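Local coordinates for putative polyketide cyclase (Bacillus cereus, PDB 3K0Z), which is of unknown function but, as a SnoaL-like protein of the NTF2 superfamily, may act as a polyketide cyclase or related lyase, at residues 42-47 with 93-98; 99-102 with 107-110; 129-132 with 137-140. All coordinates share one frame; numbering follows the deposited sequence.

Contact 1: 42-47 with 93-98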
loop_
_atom_site.group_PDB
_atom_site.type_symbol
_atom_site.label_atom_id
_atom_site.label_comp_id
_atom_site.label_asym_id
_atom_site.label_seq_id
_atom_site.Cartn_x
_atom_site.Cartn_y
_atom_site.Cartn_z
ATOM N N ARG A 42 -11.477 -5.619 12.727
ATOM C CA ARG A 42 -12.431 -6.667 12.346
ATOM C C ARG A 42 -12.120 -7.184 10.970
ATOM O O ARG A 42 -12.288 -8.343 10.713
ATOM C CB ARG A 42 -13.874 -6.169 12.351
ATOM C CG ARG A 42 -14.439 -5.888 13.724
ATOM C CD ARG A 42 -15.934 -5.610 13.703
ATOM N NE ARG A 42 -16.435 -5.188 15.024
ATOM C CZ ARG A 42 -16.523 -3.916 15.444
ATOM N NH1 ARG A 42 -16.214 -2.883 14.669
ATOM N NH2 ARG A 42 -16.986 -3.670 16.657
ATOM N N PHE A 43 -11.720 -6.304 10.066
ATOM C CA PHE A 43 -11.370 -6.686 8.727
ATOM C C PHE A 43 -10.159 -7.625 8.765
ATOM O O PHE A 43 -10.179 -8.679 8.111
ATOM C CB PHE A 43 -11.085 -5.440 7.854
ATOM C CG PHE A 43 -11.080 -5.707 6.355
ATOM C CD1 PHE A 43 -12.198 -6.238 5.712
ATOM C CD2 PHE A 43 -9.991 -5.332 5.574
ATOM C CE1 PHE A 43 -12.184 -6.450 4.322
ATOM C CE2 PHE A 43 -10.021 -5.500 4.176
ATOM C CZ PHE A 43 -11.104 -6.058 3.575
ATOM N N TYR A 44 -9.116 -7.288 9.524
ATOM C CA TYR A 44 -7.960 -8.212 9.598
ATOM C C TYR A 44 -8.216 -9.438 10.504
ATOM O O TYR A 44 -7.594 -10.477 10.278
ATOM C CB TYR A 44 -6.610 -7.492 9.812
ATOM C CG TYR A 44 -6.477 -6.506 8.679
ATOM C CD1 TYR A 44 -6.287 -6.951 7.375
ATOM C CD2 TYR A 44 -6.691 -5.158 8.886
ATOM C CE1 TYR A 44 -6.321 -6.080 6.283
ATOM C CE2 TYR A 44 -6.677 -4.262 7.804
ATOM C CZ TYR A 44 -6.494 -4.742 6.514
ATOM O OH TYR A 44 -6.525 -3.877 5.463
ATOM N N ALA A 45 -9.132 -9.347 11.469
ATOM C CA ALA A 45 -9.631 -10.561 12.174
ATOM C C ALA A 45 -10.262 -11.544 11.174
ATOM O O ALA A 45 -10.053 -12.742 11.267
ATOM C CB ALA A 45 -10.622 -10.222 13.295
ATOM N N PHE A 46 -11.035 -11.024 10.224
ATOM C CA PHE A 46 -11.636 -11.871 9.239
ATOM C C PHE A 46 -10.539 -12.527 8.394
ATOM O O PHE A 46 -10.533 -13.737 8.199
ATOM C CB PHE A 46 -12.599 -11.105 8.350
ATOM C CG PHE A 46 -13.049 -11.918 7.196
ATOM C CD1 PHE A 46 -13.884 -13.014 7.396
ATOM C CD2 PHE A 46 -12.571 -11.663 5.928
ATOM C CE1 PHE A 46 -14.268 -13.821 6.318
ATOM C CE2 PHE A 46 -12.950 -12.444 4.849
ATOM C CZ PHE A 46 -13.786 -13.527 5.039
ATOM N N TRP A 47 -9.598 -11.741 7.887
ATOM C CA TRP A 47 -8.523 -12.353 7.099
ATOM C C TRP A 47 -7.716 -13.341 7.927
ATOM O O TRP A 47 -7.235 -14.338 7.377
ATOM C CB TRP A 47 -7.620 -11.314 6.489
ATOM C CG TRP A 47 -8.308 -10.478 5.413
ATOM C CD1 TRP A 47 -8.501 -9.133 5.428
ATOM C CD2 TRP A 47 -8.901 -10.956 4.175
ATOM N NE1 TRP A 47 -9.156 -8.738 4.285
ATOM C CE2 TRP A 47 -9.434 -9.839 3.513
ATOM C CE3 TRP A 47 -9.014 -12.217 3.573
ATOM C CZ2 TRP A 47 -10.051 -9.929 2.252
ATOM C CZ3 TRP A 47 -9.660 -12.323 2.325
ATOM C CH2 TRP A 47 -10.176 -11.175 1.690
ATOM N N ILE A 93 -1.859 -20.237 8.155
ATOM C CA ILE A 93 -1.655 -18.846 7.798
ATOM C C ILE A 93 -2.206 -17.927 8.905
ATOM O O ILE A 93 -3.212 -18.249 9.522
ATOM C CB ILE A 93 -2.377 -18.496 6.438
ATOM C CG1 ILE A 93 -1.850 -17.162 5.890
ATOM C CG2 ILE A 93 -3.944 -18.526 6.605
ATOM C CD1 ILE A 93 -0.366 -17.190 5.455
ATOM N N HIS A 94 -1.527 -16.788 9.109
ATOM C CA HIS A 94 -1.810 -15.845 10.187
ATOM C C HIS A 94 -1.560 -14.438 9.678
ATOM O O HIS A 94 -0.558 -14.208 8.965
ATOM C CB HIS A 94 -0.866 -16.177 11.356
ATOM C CG HIS A 94 -0.932 -17.622 11.758
ATOM N ND1 HIS A 94 -1.891 -18.103 12.619
ATOM C CD2 HIS A 94 -0.218 -18.698 11.349
ATOM C CE1 HIS A 94 -1.743 -19.409 12.752
ATOM N NE2 HIS A 94 -0.738 -19.795 11.988
ATOM N N CYS A 95 -2.422 -13.505 10.078
ATOM C CA CYS A 95 -2.362 -12.103 9.626
ATOM C C CYS A 95 -2.158 -11.172 10.826
ATOM O O CYS A 95 -2.888 -11.304 11.796
ATOM C CB CYS A 95 -3.689 -11.766 8.944
ATOM S SG CYS A 95 -3.812 -10.049 8.400
ATOM N N GLU A 96 -1.183 -10.256 10.736
ATOM C CA GLU A 96 -0.916 -9.237 11.744
ATOM C C GLU A 96 -0.886 -7.849 11.099
ATOM O O GLU A 96 -0.523 -7.715 9.935
ATOM C CB GLU A 96 0.411 -9.527 12.399
ATOM C CG GLU A 96 0.395 -10.747 13.279
ATOM C CD GLU A 96 1.597 -10.739 14.276
ATOM O OE1 GLU A 96 2.770 -10.729 13.846
ATOM O OE2 GLU A 96 1.347 -10.694 15.499
ATOM N N ILE A 97 -1.322 -6.838 11.841
ATOM C CA ILE A 97 -1.300 -5.462 11.392
ATOM C C ILE A 97 0.020 -4.811 11.873
ATOM O O ILE A 97 0.258 -4.611 13.101
ATOM C CB ILE A 97 -2.535 -4.642 11.964
ATOM C CG1 ILE A 97 -3.886 -5.297 11.633
ATOM C CG2 ILE A 97 -2.473 -3.139 11.512
ATOM C CD1 ILE A 97 -5.096 -4.649 12.396
ATOM N N GLU A 98 0.899 -4.537 10.921
ATOM C CA GLU A 98 2.139 -3.868 11.224
ATOM C C GLU A 98 2.000 -2.371 11.450
ATOM O O GLU A 98 2.671 -1.803 12.324
ATOM C CB GLU A 98 3.193 -4.120 10.159
ATOM C CG GLU A 98 3.514 -5.586 9.933
ATOM C CD GLU A 98 4.179 -6.237 11.126
ATOM O OE1 GLU A 98 4.994 -5.571 11.779
ATOM O OE2 GLU A 98 3.874 -7.399 11.431
#
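Y44 and W47 of helix 42-47 lie against C95 and I97 of strand 93-98, the two axes approaching to 7.9 Å and running nearly antiparallel at 161°. No hydrogen bond spans this interface, and the meeting is one of apolar atoms and a thiol. On the helix side Y44 does most of the touching, with the root and one flank of its side chain. Its CB sits 4.0 Å from C95 SG, and its CD2 is 3.9 Å from I97 CD1. The sulfur stands 5.2 Å from the centroid of the Y44 ring, at a slant that is neither face-on nor edge-on, a Cys sulfur-aromatic contact. The bond from CA to CB of C95 points toward the helix, and chi1 177° sets SG anti to the backbone N, beside Y44 CB and CD1. I97 starts out alongside the helix, but its extended CG1-CD1 arm swings back and crosses the tyrosine at about a right angle. W47 contributes mainly its root: W47 CB is 4.4 Å from C95 SG, while the indole leads away to L79 and A82 of helix 76-87. This is the helix-on-sheet packing of the NTF2-like fold, in which helix 30-49 fills the concave side of a curved sheet; Y44 also touches A109 and L111 of the next strand. Polar fastening is added by D48, the residue after W47, which accepts from C95 N through OD1, and by R87 of helix 76-87, which donates from NH2 to W47 O. The tyrosine is therefore split chemically, its flank held by sulfur and hydrocarbon while its buried hydroxyl is satisfied by D128 OD2, a bond that should limit how the ring can shift against C95 and I97.

Contact 2: 99-102 with 107-110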
loop_
_atom_site.group_PDB
_atom_site.type_symbol
_atom_site.label_atom_id
_atom_site.label_comp_id
_atom_site.label_asym_id
_atom_site.label_seq_id
_atom_site.Cartn_x
_atom_site.Cartn_y
_atom_site.Cartn_z
ATOM N N ASP A 99 1.136 -1.714 10.714
ATOM C CA ASP A 99 1.020 -0.273 10.848
ATOM C C ASP A 99 -0.374 0.128 10.343
ATOM O O ASP A 99 -0.920 -0.507 9.442
ATOM C CB ASP A 99 2.161 0.397 10.093
ATOM C CG ASP A 99 2.360 1.892 10.447
ATOM O OD1 ASP A 99 1.721 2.425 11.376
ATOM O OD2 ASP A 99 3.176 2.536 9.730
ATOM N N LEU A 100 -0.981 1.080 11.029
ATOM C CA LEU A 100 -2.267 1.631 10.674
ATOM C C LEU A 100 -2.219 3.153 10.654
ATOM O O LEU A 100 -1.923 3.787 11.698
ATOM C CB LEU A 100 -3.297 1.159 11.703
ATOM C CG LEU A 100 -4.710 0.944 11.256
ATOM C CD1 LEU A 100 -4.785 -0.211 10.162
ATOM C CD2 LEU A 100 -5.627 0.704 12.475
ATOM N N LEU A 101 -2.542 3.758 9.509
ATOM C CA LEU A 101 -2.508 5.260 9.333
ATOM C C LEU A 101 -3.944 5.740 9.127
ATOM O O LEU A 101 -4.603 5.360 8.137
ATOM C CB LEU A 101 -1.659 5.655 8.149
ATOM C CG LEU A 101 -0.341 4.870 8.151
ATOM C CD1 LEU A 101 0.445 5.111 6.793
ATOM C CD2 LEU A 101 0.483 5.213 9.418
ATOM N N VAL A 102 -4.431 6.566 10.050
ATOM C CA VAL A 102 -5.865 6.946 10.062
ATOM C C VAL A 102 -6.048 8.445 9.828
ATOM O O VAL A 102 -5.610 9.236 10.619
ATOM C CB VAL A 102 -6.536 6.483 11.363
ATOM C CG1 VAL A 102 -8.009 6.780 11.317
ATOM C CG2 VAL A 102 -6.260 4.939 11.624
ATOM N N VAL A 107 -8.158 4.737 5.831
ATOM C CA VAL A 107 -7.249 3.987 6.706
ATOM C C VAL A 107 -6.256 3.248 5.808
ATOM O O VAL A 107 -6.658 2.571 4.890
ATOM C CB VAL A 107 -8.002 2.939 7.586
ATOM C CG1 VAL A 107 -6.998 2.077 8.427
ATOM C CG2 VAL A 107 -8.956 3.605 8.513
ATOM N N THR A 108 -4.965 3.395 6.064
ATOM C CA THR A 108 -3.969 2.574 5.376
ATOM C C THR A 108 -3.504 1.536 6.357
ATOM O O THR A 108 -3.151 1.896 7.483
ATOM C CB THR A 108 -2.760 3.387 4.986
ATOM O OG1 THR A 108 -3.180 4.503 4.171
ATOM C CG2 THR A 108 -1.766 2.485 4.227
ATOM N N ALA A 109 -3.516 0.277 5.945
ATOM C CA ALA A 109 -2.990 -0.812 6.756
ATOM C C ALA A 109 -1.833 -1.477 6.044
ATOM O O ALA A 109 -1.937 -1.755 4.826
ATOM C CB ALA A 109 -4.111 -1.894 7.075
ATOM N N ARG A 110 -0.759 -1.755 6.794
ATOM C CA ARG A 110 0.317 -2.569 6.294
ATOM C C ARG A 110 0.269 -3.880 7.069
ATOM O O ARG A 110 0.369 -3.890 8.316
ATOM C CB ARG A 110 1.678 -1.887 6.472
ATOM C CG ARG A 110 2.857 -2.699 6.022
ATOM C CD ARG A 110 4.175 -1.867 5.974
ATOM N NE ARG A 110 4.641 -1.400 7.277
ATOM C CZ ARG A 110 5.340 -2.123 8.136
ATOM N NH1 ARG A 110 5.605 -3.389 7.900
ATOM N NH2 ARG A 110 5.741 -1.574 9.275
HETATM O O HOH W 1 4.538 1.294 7.764
HETATM O O HOH W 2 -3.859 6.713 5.561
#
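D99 to V102 pair with R110 to V107 as the two arms of an antiparallel beta hairpin. The backbone ladder has three good bonds: R110 N to D99 O at 2.9 Å, L101 N to T108 O at 2.8 Å, and T108 N to L101 O; the bond from D99 N to R110 O is weak. Apolar packing lies on the face of L100, V102, V107 and A109, which helix 30-49 covers. L100 CD1 touches both V107 CG1 and A109 CB, each at 3.6 Å. On the other face, the CB atoms of L101 and T108 are 4.0 Å apart. Two waters add bridges here. One, at the guanidinium edge of R110, whose chain bends at chi3 (65°), donates to D99 OD2 and accepts from R110 NE, each at 2.7 Å; the other joins L101 O to T108 OG1. D99 OD2 also forms a salt bridge with K106 of the second subunit, T108 OG1 bonds T108 of that subunit, and R110 makes a cation-pi contact with its W141. One face is thus apolar; the other mixes L101 with polar groups and meets the second subunit, and there water bridges D99 OD2 and R110 NE, 4.9 Å apart, replacing a direct salt bridge.

Contact 3: 129-132 with 137-140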
loop_
_atom_site.group_PDB
_atom_site.type_symbol
_atom_site.label_atom_id
_atom_site.label_comp_id
_atom_site.label_asym_id
_atom_site.label_seq_id
_atom_site.Cartn_x
_atom_site.Cartn_y
_atom_site.Cartn_z
ATOM N N ILE A 129 -5.632 0.180 1.333
ATOM C CA ILE A 129 -6.231 1.484 1.596
ATOM C C ILE A 129 -7.743 1.225 1.709
ATOM O O ILE A 129 -8.379 0.722 0.767
ATOM C CB ILE A 129 -5.970 2.501 0.486
ATOM C CG1 ILE A 129 -4.465 2.814 0.410
ATOM C CG2 ILE A 129 -6.793 3.780 0.767
ATOM C CD1 ILE A 129 -4.046 3.496 -0.882
ATOM N N LEU A 130 -8.281 1.566 2.867
ATOM C CA LEU A 130 -9.700 1.367 3.172
ATOM C C LEU A 130 -10.442 2.698 3.258
ATOM O O LEU A 130 -9.951 3.613 3.884
ATOM C CB LEU A 130 -9.812 0.673 4.511
ATOM C CG LEU A 130 -9.002 -0.591 4.786
ATOM C CD1 LEU A 130 -9.173 -0.911 6.289
ATOM C CD2 LEU A 130 -9.352 -1.801 3.925
ATOM N N HIS A 131 -11.629 2.782 2.650
ATOM C CA HIS A 131 -12.508 3.934 2.789
ATOM C C HIS A 131 -13.565 3.529 3.811
ATOM O O HIS A 131 -14.252 2.507 3.638
ATOM C CB HIS A 131 -13.170 4.232 1.486
ATOM C CG HIS A 131 -13.572 5.658 1.309
ATOM N ND1 HIS A 131 -13.961 6.160 0.085
ATOM C CD2 HIS A 131 -13.603 6.698 2.175
ATOM C CE1 HIS A 131 -14.244 7.446 0.218
ATOM N NE2 HIS A 131 -14.036 7.795 1.478
ATOM N N VAL A 132 -13.671 4.294 4.889
ATOM C CA VAL A 132 -14.589 3.963 5.998
ATOM C C VAL A 132 -15.636 5.046 6.159
ATOM O O VAL A 132 -15.262 6.196 6.195
ATOM C CB VAL A 132 -13.839 3.865 7.333
ATOM C CG1 VAL A 132 -14.773 3.306 8.436
ATOM C CG2 VAL A 132 -12.583 3.003 7.177
ATOM N N ILE A 137 -16.362 -0.292 6.273
ATOM C CA ILE A 137 -15.529 -0.141 5.093
ATOM C C ILE A 137 -16.454 -0.216 3.882
ATOM O O ILE A 137 -17.193 -1.213 3.721
ATOM C CB ILE A 137 -14.466 -1.266 5.028
ATOM C CG1 ILE A 137 -13.530 -1.213 6.265
ATOM C CG2 ILE A 137 -13.701 -1.205 3.689
ATOM C CD1 ILE A 137 -12.655 -2.534 6.395
ATOM N N THR A 138 -16.439 0.820 3.041
ATOM C CA THR A 138 -17.292 0.837 1.854
ATOM C C THR A 138 -16.574 0.342 0.587
ATOM O O THR A 138 -17.198 -0.198 -0.331
ATOM C CB THR A 138 -17.832 2.217 1.597
ATOM O OG1 THR A 138 -16.758 3.106 1.279
ATOM C CG2 THR A 138 -18.644 2.710 2.801
ATOM N N GLU A 139 -15.267 0.553 0.529
ATOM C CA GLU A 139 -14.489 0.184 -0.648
ATOM C C GLU A 139 -12.989 0.109 -0.282
ATOM O O GLU A 139 -12.555 0.598 0.774
ATOM C CB GLU A 139 -14.721 1.173 -1.811
ATOM C CG GLU A 139 -14.412 2.604 -1.469
ATOM C CD GLU A 139 -14.867 3.639 -2.526
ATOM O OE1 GLU A 139 -15.339 3.292 -3.598
ATOM O OE2 GLU A 139 -14.699 4.825 -2.287
ATOM N N ASP A 140 -12.202 -0.546 -1.132
ATOM C CA ASP A 140 -10.797 -0.599 -0.873
ATOM C C ASP A 140 -9.966 -0.746 -2.124
ATOM O O ASP A 140 -10.481 -1.017 -3.215
ATOM C CB ASP A 140 -10.447 -1.632 0.214
ATOM C CG ASP A 140 -10.509 -3.080 -0.271
ATOM O OD1 ASP A 140 -11.154 -3.324 -1.279
ATOM O OD2 ASP A 140 -9.894 -3.980 0.363
#
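The H131 imidazole meets E139 at its edge: OE2 lies near the ring plane, 2.8 Å from H131 ND1, and ring and carboxylate are nearly coplanar, 18° apart. This His-carboxylate pair sits on a beta hairpin interrupted by a beta bulge, in which T138 and E139 together face H131 between the pairs V132-I137 and L130-D140. The bond enters through the anti lone pair of E139 OE2. The two side chains run side by side, with H131 CB 3.6 Å from E139 CG. E139 begins in the crowded position between its backbone N and carbonyl carbon (chi1 57°) and then extends, which lets the carboxylate draw level with the imidazole. Its other oxygen, OE1, bonds H66 NE2, so the carboxylate joins two histidines and is probably fixed in rotation. Backbone bonds grip H131 too: its N donates to E139 O at 3.0 Å, and its O accepts from T138 N at 2.8 Å. On the face of L130, V132, I137 and D140, the two longer aliphatic chains cross at a slant. F43 of helix 30-49 packs on L130, I137 and D140, with F63 against the latter two, and there L130 CD1 and I137 CD1 close to 3.8 Å, with L130 CD2 3.9 Å from D140 CB.

How the contacts relate
From the N terminus, helix 30-49 comes first, and contact 1 closes a long loop of 45 residues, holding helices 55-58 and 76-87, by bringing strand 93-103 against it. Contacts 2 and 3 then each close a short hairpin, 93-103 with 106-117 and 120-133 with 136-144. The three follow in series; none nests in or crosses another. Their segments are nonetheless stitched together: E98 N probably bonds R110 O, linking contacts 1 and 2, which share strand 93-103, and V107 O probably accepts from L130 N, joining the hairpins into one sheet. Y44 OH lies 3.8 Å from L130 CD2, and F43 CG 3.5 Å from I137 CD1, so helix segment 42-47 also packs on contact 3.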